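PDB 4TXG: chitinase from Chromobacterium violaceum, which probably hydrolyses the glycosidic bonds of chitin, as other members of glycoside hydrolase family 18 do. Local coordinates for residues W443-H446 with Y447-G451. Sequence-based numbering, arbitrary orientation.
Sequences WAYH and YYRGG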
loop_
_atom_site.group_PDB
_atom_site.type_symbol
_atom_site.label_atom_id
_atom_site.label_comp_id
_atom_site.label_asym_id
_atom_site.label_seq_id
_atom_site.Cartn_x
_atom_site.Cartn_y
_atom_site.Cartn_z
ATOM N N TRP A 443 3.181 -2.979 12.121
ATOM C CA TRP A 443 2.324 -1.890 12.605
ATOM C C TRP A 443 1.356 -1.473 11.504
ATOM O O TRP A 443 0.154 -1.299 11.744
ATOM C CB TRP A 443 3.148 -0.672 13.075
ATOM C CG TRP A 443 2.250 0.449 13.554
ATOM C CD1 TRP A 443 1.800 0.657 14.825
ATOM C CD2 TRP A 443 1.661 1.476 12.745
ATOM N NE1 TRP A 443 0.975 1.763 14.863
ATOM C CE2 TRP A 443 0.877 2.285 13.596
ATOM C CE3 TRP A 443 1.738 1.802 11.381
ATOM C CZ2 TRP A 443 0.163 3.392 13.134
ATOM C CZ3 TRP A 443 1.020 2.898 10.913
ATOM C CH2 TRP A 443 0.241 3.684 11.792
ATOM N N ALA A 444 1.881 -1.319 10.290
ATOM C CA ALA A 444 1.059 -0.902 9.155
ATOM C C ALA A 444 -0.050 -1.910 8.856
ATOM O O ALA A 444 -1.182 -1.530 8.567
ATOM C CB ALA A 444 1.932 -0.694 7.923
ATOM N N TYR A 445 0.279 -3.200 8.891
ATOM C CA TYR A 445 -0.742 -4.227 8.712
ATOM C C TYR A 445 -1.863 -4.038 9.737
ATOM O O TYR A 445 -3.058 -4.051 9.408
ATOM C CB TYR A 445 -0.133 -5.626 8.848
ATOM C CG TYR A 445 -1.162 -6.698 9.119
ATOM C CD1 TYR A 445 -2.011 -7.154 8.108
ATOM C CD2 TYR A 445 -1.296 -7.246 10.388
ATOM C CE1 TYR A 445 -2.962 -8.128 8.361
ATOM C CE2 TYR A 445 -2.244 -8.228 10.642
ATOM C CZ TYR A 445 -3.071 -8.656 9.632
ATOM O OH TYR A 445 -4.022 -9.625 9.898
ATOM N N HIS A 446 -1.473 -3.859 10.987
ATOM C CA HIS A 446 -2.464 -3.750 12.047
ATOM C C HIS A 446 -3.277 -2.468 11.935
ATOM O O HIS A 446 -4.461 -2.452 12.300
ATOM C CB HIS A 446 -1.782 -3.872 13.407
ATOM C CG HIS A 446 -1.510 -5.297 13.776
ATOM N ND1 HIS A 446 -2.527 -6.194 14.005
ATOM C CD2 HIS A 446 -0.352 -5.990 13.876
ATOM C CE1 HIS A 446 -2.006 -7.384 14.272
ATOM N NE2 HIS A 446 -0.693 -7.285 14.209
ATOM N N TYR A 447 -2.674 -1.413 11.395
ATOM C CA TYR A 447 -3.442 -0.209 11.093
ATOM C C TYR A 447 -4.588 -0.545 10.123
ATOM O O TYR A 447 -5.748 -0.191 10.361
ATOM C CB TYR A 447 -2.541 0.901 10.492
ATOM C CG TYR A 447 -3.351 2.039 9.897
ATOM C CD1 TYR A 447 -3.816 1.975 8.585
ATOM C CD2 TYR A 447 -3.692 3.160 10.658
ATOM C CE1 TYR A 447 -4.585 2.986 8.049
ATOM C CE2 TYR A 447 -4.459 4.179 10.115
ATOM C CZ TYR A 447 -4.904 4.080 8.807
ATOM O OH TYR A 447 -5.672 5.099 8.237
ATOM N N TYR A 448 -4.263 -1.221 9.029
ATOM C CA TYR A 448 -5.268 -1.446 7.985
ATOM C C TYR A 448 -6.359 -2.429 8.413
ATOM O O TYR A 448 -7.465 -2.395 7.873
ATOM C CB TYR A 448 -4.584 -1.890 6.675
ATOM C CG TYR A 448 -3.979 -0.665 6.008
ATOM C CD1 TYR A 448 -4.784 0.239 5.333
ATOM C CD2 TYR A 448 -2.620 -0.380 6.114
ATOM C CE1 TYR A 448 -4.263 1.392 4.765
ATOM C CE2 TYR A 448 -2.084 0.779 5.543
ATOM C CZ TYR A 448 -2.913 1.654 4.865
ATOM O OH TYR A 448 -2.413 2.816 4.291
ATOM N N ARG A 449 -6.083 -3.271 9.407
ATOM C CA ARG A 449 -7.119 -4.174 9.910
ATOM C C ARG A 449 -8.239 -3.438 10.638
ATOM O O ARG A 449 -9.285 -4.023 10.925
ATOM C CB ARG A 449 -6.513 -5.225 10.839
ATOM C CG ARG A 449 -5.690 -6.264 10.099
ATOM C CD ARG A 449 -6.603 -7.178 9.262
ATOM N NE ARG A 449 -7.280 -8.118 10.151
ATOM C CZ ARG A 449 -8.503 -7.950 10.611
ATOM N NH1 ARG A 449 -9.213 -6.894 10.234
ATOM N NH2 ARG A 449 -9.024 -8.839 11.436
ATOM N N GLY A 450 -8.017 -2.170 10.963
ATOM C CA GLY A 450 -9.066 -1.383 11.576
ATOM C C GLY A 450 -10.284 -1.310 10.674
ATOM O O GLY A 450 -11.419 -1.316 11.154
ATOM N N GLY A 451 -10.053 -1.257 9.363
ATOM C CA GLY A 451 -11.144 -1.071 8.415
ATOM C C GLY A 451 -11.244 -2.140 7.338
ATOM O O GLY A 451 -12.069 -2.023 6.431
#
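With chi1 of Y445 at 161°, CG lies anti to the backbone N and the ring runs alongside R449, one turn later, whose chain, bent at chi2 and chi3, heads the same way. R449 CG sits over one face, toward the rim, 3.9 Å from the Y445 ring centroid, a CH-pi contact. Y445 OH lies at the guanidinium edge, 3.6 Å from R449 NE, the two planes 72° apart. Arginine suits this place because its CG packs on an aromatic face while its charged end reaches onward, to a long, weak ion pair with D733. On another side of helix 441-448, Y447 lays its CB over the six-membered ring of W443, 4.3 Å from the centroid; the ring planes, 30° apart, are too far displaced for much stacking. W443 NE1 is anchored to the carbonyl of S702, and the Y448 hydroxyl to that of P371, ending barrel strand 365-371. A444, with just a methyl group, packs on V394 of strand 391-395, consistent with a close approach. Backbone hydrogen bonds from Y447, Y448 and R449 to W443, A444 and Y445 hold this i to i+4 spacing. Apolar contacts and hydrogen bonds, including Y447 O to S764 OG, thus hold the helix between barrel strands and the Chitinase C region.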